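Long-range contacts in HhaI Restriction Endonuclease (Haemophilus parahaemolyticus, PDB 6UKF), which binds DNA containing its short palindromic recognition sequence and, as a type II restriction endonuclease, probably cleaves both strands by metal-dependent hydrolysis of the phosphodiester backbone: residues C152-K158 and F226-F232; K158-L164 and V219-T225. One frame throughout, in Å; residues are numbered along the deposited sequence.

Interaction 1 of 2, residues C152-K158 and F226-F232; sequences CTYRIKK and FNANVIF. With EDO (1,2-ethanediol), chain D; nucleotides of chain C.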
# COMPACT_ATOMS: atom_id res chain seq x y z
N CYS A 152 7.46 0.90 12.68
CA CYS A 152 8.26 0.92 11.46
C CYS A 152 9.16 -0.31 11.45
O CYS A 152 9.81 -0.60 12.45
CB CYS A 152 9.10 2.20 11.42
SG CYS A 152 10.21 2.34 10.03
N THR A 153 9.18 -1.02 10.33
CA THR A 153 10.02 -2.19 10.19
C THR A 153 10.72 -2.17 8.84
O THR A 153 10.30 -1.49 7.90
CB THR A 153 9.23 -3.49 10.37
OG1 THR A 153 10.14 -4.57 10.64
CG2 THR A 153 8.42 -3.82 9.11
N TYR A 154 11.82 -2.91 8.77
CA TYR A 154 12.58 -3.12 7.54
C TYR A 154 12.42 -4.59 7.18
O TYR A 154 12.85 -5.46 7.93
CB TYR A 154 14.05 -2.77 7.76
CG TYR A 154 14.93 -2.85 6.53
CD1 TYR A 154 14.62 -2.16 5.37
CD2 TYR A 154 16.10 -3.59 6.56
CE1 TYR A 154 15.45 -2.23 4.25
CE2 TYR A 154 16.93 -3.66 5.46
CZ TYR A 154 16.60 -2.99 4.31
OH TYR A 154 17.44 -3.06 3.22
N ARG A 155 11.77 -4.86 6.05
CA ARG A 155 11.49 -6.24 5.68
C ARG A 155 11.53 -6.41 4.17
O ARG A 155 11.24 -5.48 3.41
CB ARG A 155 10.12 -6.71 6.20
CG ARG A 155 8.89 -6.06 5.55
CD ARG A 155 7.63 -6.62 6.20
NE ARG A 155 6.39 -5.98 5.75
CZ ARG A 155 5.62 -6.44 4.76
NH1 ARG A 155 5.95 -7.53 4.09
NH2 ARG A 155 4.50 -5.79 4.45
N ILE A 156 11.91 -7.62 3.75
CA ILE A 156 11.76 -8.01 2.36
C ILE A 156 10.29 -7.99 2.00
O ILE A 156 9.47 -8.62 2.68
CB ILE A 156 12.34 -9.42 2.15
CG1 ILE A 156 13.84 -9.44 2.42
CG2 ILE A 156 12.03 -9.92 0.73
CD1 ILE A 156 14.42 -10.85 2.47
N LYS A 157 9.94 -7.28 0.93
CA LYS A 157 8.60 -7.38 0.36
C LYS A 157 8.75 -7.66 -1.13
O LYS A 157 9.11 -6.77 -1.91
CB LYS A 157 7.74 -6.15 0.64
CG LYS A 157 6.32 -6.32 0.11
CD LYS A 157 5.32 -5.37 0.77
CE LYS A 157 5.67 -3.90 0.57
NZ LYS A 157 5.58 -3.47 -0.85
N LYS A 158 8.49 -8.91 -1.51
CA LYS A 158 8.52 -9.31 -2.90
C LYS A 158 7.70 -8.35 -3.75
O LYS A 158 6.62 -7.91 -3.34
CB LYS A 158 7.93 -10.72 -2.99
CG LYS A 158 8.03 -11.38 -4.34
CD LYS A 158 7.29 -12.70 -4.31
CE LYS A 158 7.39 -13.44 -5.63
NZ LYS A 158 6.56 -14.68 -5.61
N PHE A 226 13.04 -9.36 -4.80
CA PHE A 226 12.87 -9.56 -3.36
C PHE A 226 13.66 -8.51 -2.58
O PHE A 226 14.46 -8.82 -1.71
CB PHE A 226 13.31 -10.96 -2.93
CG PHE A 226 12.42 -12.06 -3.42
CD1 PHE A 226 11.39 -12.54 -2.63
CD2 PHE A 226 12.61 -12.61 -4.68
CE1 PHE A 226 10.57 -13.56 -3.08
CE2 PHE A 226 11.79 -13.63 -5.13
CZ PHE A 226 10.77 -14.10 -4.33
N ASN A 227 13.46 -7.24 -2.92
CA ASN A 227 14.15 -6.18 -2.20
C ASN A 227 13.44 -5.86 -0.89
O ASN A 227 12.31 -6.29 -0.63
CB ASN A 227 14.28 -4.94 -3.09
CG ASN A 227 15.26 -5.14 -4.24
OD1 ASN A 227 16.13 -6.01 -4.17
ND2 ASN A 227 15.12 -4.35 -5.29
N ALA A 228 14.12 -5.09 -0.04
CA ALA A 228 13.66 -4.80 1.31
C ALA A 228 13.33 -3.32 1.43
O ALA A 228 14.05 -2.46 0.91
CB ALA A 228 14.73 -5.17 2.34
N ASN A 229 12.25 -3.06 2.15
CA ASN A 229 11.77 -1.68 2.33
C ASN A 229 11.51 -1.37 3.79
O ASN A 229 11.09 -2.26 4.56
CB ASN A 229 10.49 -1.41 1.52
CG ASN A 229 9.52 -2.57 1.48
OD1 ASN A 229 9.05 -2.95 0.40
ND2 ASN A 229 9.19 -3.13 2.64
N VAL A 230 11.83 -0.14 4.16
CA VAL A 230 11.25 0.44 5.36
C VAL A 230 9.77 0.65 5.09
O VAL A 230 9.39 1.18 4.04
CB VAL A 230 11.95 1.77 5.69
CG1 VAL A 230 11.28 2.46 6.85
CG2 VAL A 230 13.43 1.52 5.98
N ILE A 231 8.92 0.20 6.01
CA ILE A 231 7.48 0.24 5.78
C ILE A 231 6.78 0.48 7.11
O ILE A 231 7.18 -0.06 8.15
CB ILE A 231 7.00 -1.03 5.04
CG1 ILE A 231 5.49 -0.97 4.79
CG2 ILE A 231 7.38 -2.29 5.81
CD1 ILE A 231 5.05 -1.90 3.69
N PHE A 232 5.75 1.31 7.08
CA PHE A 232 5.08 1.79 8.27
C PHE A 232 3.76 1.06 8.48
O PHE A 232 3.01 0.82 7.53
CB PHE A 232 4.84 3.29 8.17
CG PHE A 232 6.12 4.07 8.04
CD1 PHE A 232 6.63 4.38 6.79
CD2 PHE A 232 6.84 4.43 9.16
CE1 PHE A 232 7.82 5.07 6.66
CE2 PHE A 232 8.03 5.13 9.04
CZ PHE A 232 8.52 5.45 7.79
C1 EDO D . 6.89 -16.00 -2.52
O1 EDO D . 7.83 -16.47 -3.50
C2 EDO D . 5.74 -16.99 -2.41
O2 EDO D . 4.91 -16.86 -3.57
P DT C 4 7.50 -15.28 7.25
OP1 DT C 4 7.74 -16.69 6.84
OP2 DT C 4 8.64 -14.41 7.60
O5' DT C 4 6.66 -14.58 6.09
C5' DT C 4 5.48 -15.20 5.65
C4' DT C 4 4.77 -14.34 4.64
O4' DT C 4 4.15 -13.24 5.30
C3' DT C 4 5.68 -13.72 3.57
O3' DT C 4 5.60 -14.55 2.40
C2' DT C 4 5.15 -12.29 3.38
C1' DT C 4 4.00 -12.18 4.39
N1 DT C 4 3.95 -10.94 5.20
C2 DT C 4 2.88 -10.08 5.06
O2 DT C 4 1.98 -10.27 4.26
N3 DT C 4 2.91 -8.99 5.88
C4 DT C 4 3.87 -8.68 6.83
O4 DT C 4 3.81 -7.67 7.52
C5 DT C 4 4.95 -9.63 6.94
C7 DT C 4 6.05 -9.40 7.93
C6 DT C 4 4.93 -10.70 6.14
P DG C 5 6.39 -14.20 1.05
OP1 DG C 5 6.66 -15.50 0.40
OP2 DG C 5 7.52 -13.28 1.32
O5' DG C 5 5.29 -13.47 0.18
C5' DG C 5 4.07 -14.11 -0.11
C4' DG C 5 3.22 -13.20 -0.95
O4' DG C 5 2.75 -12.09 -0.13
C3' DG C 5 3.97 -12.57 -2.12
O3' DG C 5 3.14 -12.42 -3.24
C2' DG C 5 4.38 -11.22 -1.53
C1' DG C 5 3.11 -10.88 -0.77
N9 DG C 5 3.23 -9.82 0.20
C8 DG C 5 4.23 -9.61 1.11
N7 DG C 5 4.05 -8.53 1.83
C5 DG C 5 2.86 -8.00 1.35
C6 DG C 5 2.15 -6.83 1.73
O6 DG C 5 2.44 -5.99 2.59
N1 DG C 5 0.99 -6.66 0.97
C2 DG C 5 0.57 -7.51 -0.02
N2 DG C 5 -0.58 -7.19 -0.63
N3 DG C 5 1.22 -8.60 -0.38
C4 DG C 5 2.35 -8.78 0.34
P DC C 6 3.09 -13.54 -4.39
OP1 DC C 6 2.96 -14.86 -3.75
OP2 DC C 6 4.20 -13.30 -5.34
O5' DC C 6 1.73 -13.19 -5.16
C5' DC C 6 0.48 -13.46 -4.53
C4' DC C 6 -0.53 -12.36 -4.81
O4' DC C 6 -0.16 -11.16 -4.07
C3' DC C 6 -0.65 -11.90 -6.26
O3' DC C 6 -2.00 -11.52 -6.51
C2' DC C 6 0.33 -10.74 -6.33
C1' DC C 6 0.06 -10.08 -4.98
N1 DC C 6 1.14 -9.23 -4.44
C2 DC C 6 0.79 -8.09 -3.72
O2 DC C 6 -0.41 -7.82 -3.57
N3 DC C 6 1.77 -7.29 -3.21
C4 DC C 6 3.05 -7.62 -3.39
N4 DC C 6 3.98 -6.81 -2.87
C5 DC C 6 3.43 -8.79 -4.11
C6 DC C 6 2.45 -9.56 -4.61
O HOH W 1 10.86 -6.11 -4.02
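The ring of F226 lies flat against the aliphatic chain of K158 where two neighbouring strands of an antiparallel sheet, 148-156 and 228-236, run on into loops beside the bound DNA. It is a CH-pi contact, with K158 CG 4.0 Å from the centroid of the F226 ring. With CG anti to the backbone N (chi1 -173°) and the rest extended, K158 runs along the phenyl face and brings NZ to DC6 OP2 of chain C at 2.7 Å, while its carbonyl oxygen accepts the N4 amino group of the same cytosine. N227 O takes the amide of K157, and one water joins N227 N to K157 O. The small methyl of A228 leaves room for the Y154 ring, its CB 3.5 Å from Y154 CZ; the Y154 hydroxyl bonds to L59 O. N229 exchanges two backbone bonds with R155, and its amide OD1 lies against CB and CE of K157, whose bent chain takes NZ to a guanine O6 and Q56. V230 turns to the apolar face, where CG1 meets C152 SG at 3.4 Å. On the DNA side, I231 pairs with T153, a residue of the calcium site, and I231 CG2 packs against R155 NE at 3.8 Å. The guanidinium of R155 reads DG5 of chain C with two bonds, one face lying over the base of DT4 of the same DNA chain. F232 pairs with C152, whose SG approaches its ring obliquely. Of the two bonds from R155 to guanine, NH1 to DG5 N7 of chain C is almost perfectly straight, 178° at the hydrogen over 3.1 Å.

Interaction 2 of 2, residues K158-L164 and V219-T225; sequences KSGSRHL and VKILSNT. With EDO (1,2-ethanediol), chain M; EDO (1,2-ethanediol), chain H; EDO (1,2-ethanediol), chain D; nucleotides of chain C.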
# COMPACT_ATOMS: atom_id res chain seq x y z
N LYS A 158 8.49 -8.91 -1.51
CA LYS A 158 8.52 -9.31 -2.90
C LYS A 158 7.70 -8.35 -3.75
O LYS A 158 6.62 -7.91 -3.34
CB LYS A 158 7.93 -10.72 -2.99
CG LYS A 158 8.03 -11.38 -4.34
CD LYS A 158 7.29 -12.70 -4.31
CE LYS A 158 7.39 -13.44 -5.63
NZ LYS A 158 6.56 -14.68 -5.61
N SER A 159 8.21 -8.03 -4.93
CA SER A 159 7.46 -7.18 -5.85
C SER A 159 6.25 -7.93 -6.39
O SER A 159 6.08 -9.13 -6.19
CB SER A 159 8.37 -6.69 -6.98
OG SER A 159 9.37 -5.81 -6.49
N GLY A 160 5.39 -7.19 -7.09
CA GLY A 160 4.09 -7.69 -7.48
C GLY A 160 4.10 -8.45 -8.79
O GLY A 160 5.12 -8.63 -9.45
N SER A 161 2.90 -8.87 -9.18
CA SER A 161 2.71 -9.73 -10.34
C SER A 161 2.48 -8.89 -11.59
O SER A 161 2.40 -7.66 -11.55
CB SER A 161 1.52 -10.65 -10.09
OG SER A 161 0.34 -9.88 -9.93
N ARG A 162 2.37 -9.58 -12.72
CA ARG A 162 1.97 -8.96 -13.98
C ARG A 162 1.05 -9.92 -14.71
O ARG A 162 1.07 -11.13 -14.48
CB ARG A 162 3.18 -8.58 -14.84
CG ARG A 162 4.13 -9.72 -15.16
CD ARG A 162 5.52 -9.19 -15.45
NE ARG A 162 6.47 -10.25 -15.77
CZ ARG A 162 6.67 -10.75 -16.99
NH1 ARG A 162 5.98 -10.29 -18.02
NH2 ARG A 162 7.56 -11.72 -17.17
N HIS A 163 0.22 -9.38 -15.59
CA HIS A 163 -0.70 -10.22 -16.35
C HIS A 163 0.08 -11.14 -17.27
O HIS A 163 1.11 -10.77 -17.84
CB HIS A 163 -1.62 -9.35 -17.21
CG HIS A 163 -2.63 -8.58 -16.43
ND1 HIS A 163 -3.67 -7.91 -17.04
CD2 HIS A 163 -2.77 -8.38 -15.10
CE1 HIS A 163 -4.41 -7.33 -16.11
NE2 HIS A 163 -3.88 -7.59 -14.93
N LEU A 164 -0.42 -12.37 -17.42
CA LEU A 164 0.05 -13.22 -18.51
C LEU A 164 -0.03 -12.44 -19.82
O LEU A 164 -0.99 -11.71 -20.06
CB LEU A 164 -0.83 -14.46 -18.60
CG LEU A 164 -0.44 -15.50 -19.66
CD1 LEU A 164 0.83 -16.22 -19.25
CD2 LEU A 164 -1.57 -16.48 -19.89
N VAL A 219 -4.62 -15.21 -15.35
CA VAL A 219 -3.31 -15.78 -15.07
C VAL A 219 -2.33 -14.64 -14.85
O VAL A 219 -2.29 -13.68 -15.62
CB VAL A 219 -2.84 -16.69 -16.22
CG1 VAL A 219 -1.52 -17.35 -15.87
CG2 VAL A 219 -3.90 -17.74 -16.52
N LYS A 220 -1.53 -14.76 -13.79
CA LYS A 220 -0.53 -13.77 -13.45
C LYS A 220 0.84 -14.41 -13.42
O LYS A 220 0.98 -15.61 -13.15
CB LYS A 220 -0.82 -13.13 -12.09
CG LYS A 220 -2.19 -12.46 -11.99
CD LYS A 220 -3.23 -13.41 -11.43
CE LYS A 220 -4.63 -12.85 -11.59
NZ LYS A 220 -4.85 -11.62 -10.78
N ILE A 221 1.86 -13.61 -13.72
CA ILE A 221 3.25 -14.01 -13.60
C ILE A 221 3.80 -13.32 -12.35
O ILE A 221 3.75 -12.09 -12.25
CB ILE A 221 4.07 -13.61 -14.84
CG1 ILE A 221 3.46 -14.22 -16.10
CG2 ILE A 221 5.52 -14.05 -14.67
CD1 ILE A 221 3.99 -13.59 -17.38
N LEU A 222 4.30 -14.10 -11.41
CA LEU A 222 4.80 -13.54 -10.16
C LEU A 222 6.22 -13.01 -10.35
O LEU A 222 6.94 -13.39 -11.28
CB LEU A 222 4.75 -14.59 -9.06
CG LEU A 222 3.37 -15.22 -8.84
CD1 LEU A 222 3.39 -16.22 -7.69
CD2 LEU A 222 2.31 -14.16 -8.61
N SER A 223 6.62 -12.12 -9.45
CA SER A 223 7.89 -11.44 -9.54
C SER A 223 9.04 -12.34 -9.10
O SER A 223 8.84 -13.35 -8.42
CB SER A 223 7.88 -10.20 -8.65
OG SER A 223 9.10 -9.48 -8.73
N ASN A 224 10.25 -11.94 -9.48
CA ASN A 224 11.48 -12.52 -8.96
C ASN A 224 12.29 -11.49 -8.18
O ASN A 224 13.47 -11.75 -7.88
CB ASN A 224 12.32 -13.12 -10.09
CG ASN A 224 11.64 -14.31 -10.76
OD1 ASN A 224 11.03 -15.15 -10.10
ND2 ASN A 224 11.75 -14.39 -12.09
N THR A 225 11.70 -10.35 -7.84
CA THR A 225 12.39 -9.27 -7.14
C THR A 225 12.02 -9.32 -5.66
O THR A 225 10.84 -9.31 -5.31
CB THR A 225 12.00 -7.92 -7.74
OG1 THR A 225 12.29 -7.90 -9.14
CG2 THR A 225 12.75 -6.79 -7.05
C1 EDO M . -0.41 -6.32 -13.64
O1 EDO M . -1.56 -6.05 -12.82
C2 EDO M . -0.71 -5.99 -15.09
O2 EDO M . 0.36 -6.47 -15.91
C1 EDO H . -4.21 -11.83 -17.92
O1 EDO H . -4.00 -11.75 -16.50
C2 EDO H . -5.46 -12.65 -18.19
O2 EDO H . -5.23 -14.02 -17.83
C1 EDO D . 6.89 -16.00 -2.52
O1 EDO D . 7.83 -16.47 -3.50
C2 EDO D . 5.74 -16.99 -2.41
O2 EDO D . 4.91 -16.86 -3.57
P DG C 7 -2.50 -11.15 -7.99
OP1 DG C 7 -3.81 -11.81 -8.16
OP2 DG C 7 -1.42 -11.42 -8.96
O5' DG C 7 -2.74 -9.56 -7.94
C5' DG C 7 -3.85 -9.05 -7.21
C4' DG C 7 -4.18 -7.62 -7.62
O4' DG C 7 -3.22 -6.70 -7.02
C3' DG C 7 -4.14 -7.32 -9.11
O3' DG C 7 -5.11 -6.31 -9.41
C2' DG C 7 -2.69 -6.88 -9.33
C1' DG C 7 -2.38 -6.14 -8.03
N9 DG C 7 -1.01 -6.27 -7.57
C8 DG C 7 -0.25 -7.41 -7.55
N7 DG C 7 0.94 -7.23 -7.05
C5 DG C 7 0.97 -5.88 -6.71
C6 DG C 7 2.00 -5.11 -6.13
O6 DG C 7 3.13 -5.47 -5.79
N1 DG C 7 1.61 -3.79 -5.95
C2 DG C 7 0.39 -3.27 -6.30
N2 DG C 7 0.19 -1.97 -6.05
N3 DG C 7 -0.59 -3.99 -6.84
C4 DG C 7 -0.23 -5.28 -7.02
O HOH W 2 7.89 -15.85 -7.98
O HOH W 1 10.86 -6.11 -4.02
O HOH W 3 4.78 -11.38 -7.29
O HOH W 4 5.74 -10.32 -12.11
O HOH W 5 8.67 -11.42 -13.42
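L164 and V219 run alongside each other, L164 CB 3.8 Å from V219 CB, with F172 of helix 169-179 packed against both; branched aliphatic chains suit this packing against the helix. Next to them I221 slants across R162. R162 CG sits between its backbone N and carbonyl carbon (chi1 56°), which lays the extended chain over I221, and CD1 of I221 lies over one face of the guanidinium, toward its rim, 3.9 Å from R162 CZ, while NH1 forms a salt bridge to a DNA phosphate. R162 and I221 are a hydrogen-bonded antiparallel pair, I221 N giving to R162 O at 2.7 Å; here the edge strand 162-163 of a small antiparallel sheet joins strand 217-221. Past this pair the backbones part and water enters. One water bridges S159 O and S223 N, another lies within reach of G160 O and I221 O, among other acceptors, and direct backbone bonding resumes at S159 N to T225 O, 2.9 Å. S223 forms an ST turn, its OG accepting T225 N, and sets CB 3.2 Å from S159 O. The DNA side favours small or charged residues: G160 lets guanine DG7 of chain C come close, its CA 3.0 Å from DG7 O6, while S159 OG bonds to another guanine N7. S161 OG and K220 NZ grip the two non-bridging oxygens of one phosphate, OG at 2.5 Å from DG7 OP2 of chain C and, in one of its two modelled conformers, K220 NZ at 2.8 Å from OP1.

Interactions 1 and 2 are successive parts of one pair of chain segments running in opposite directions, their centres 18 Å apart and K158 common to both. The outgoing segment leads from strand 148-156 to strand 162-163; the returning one leads from strand 217-221 to strand 228-236, so interaction 2 falls within the chain excursion that interaction 1 brackets. Interaction 1 belongs to a five-stranded antiparallel sheet in the larger body of the enzyme, interaction 2 to the edge of a separate four-stranded sheet. The paired segments therefore form a two-stranded connection between these parts, and both contacts meet consecutive nucleotides of chain C, DT4 to DC6 and then DG7.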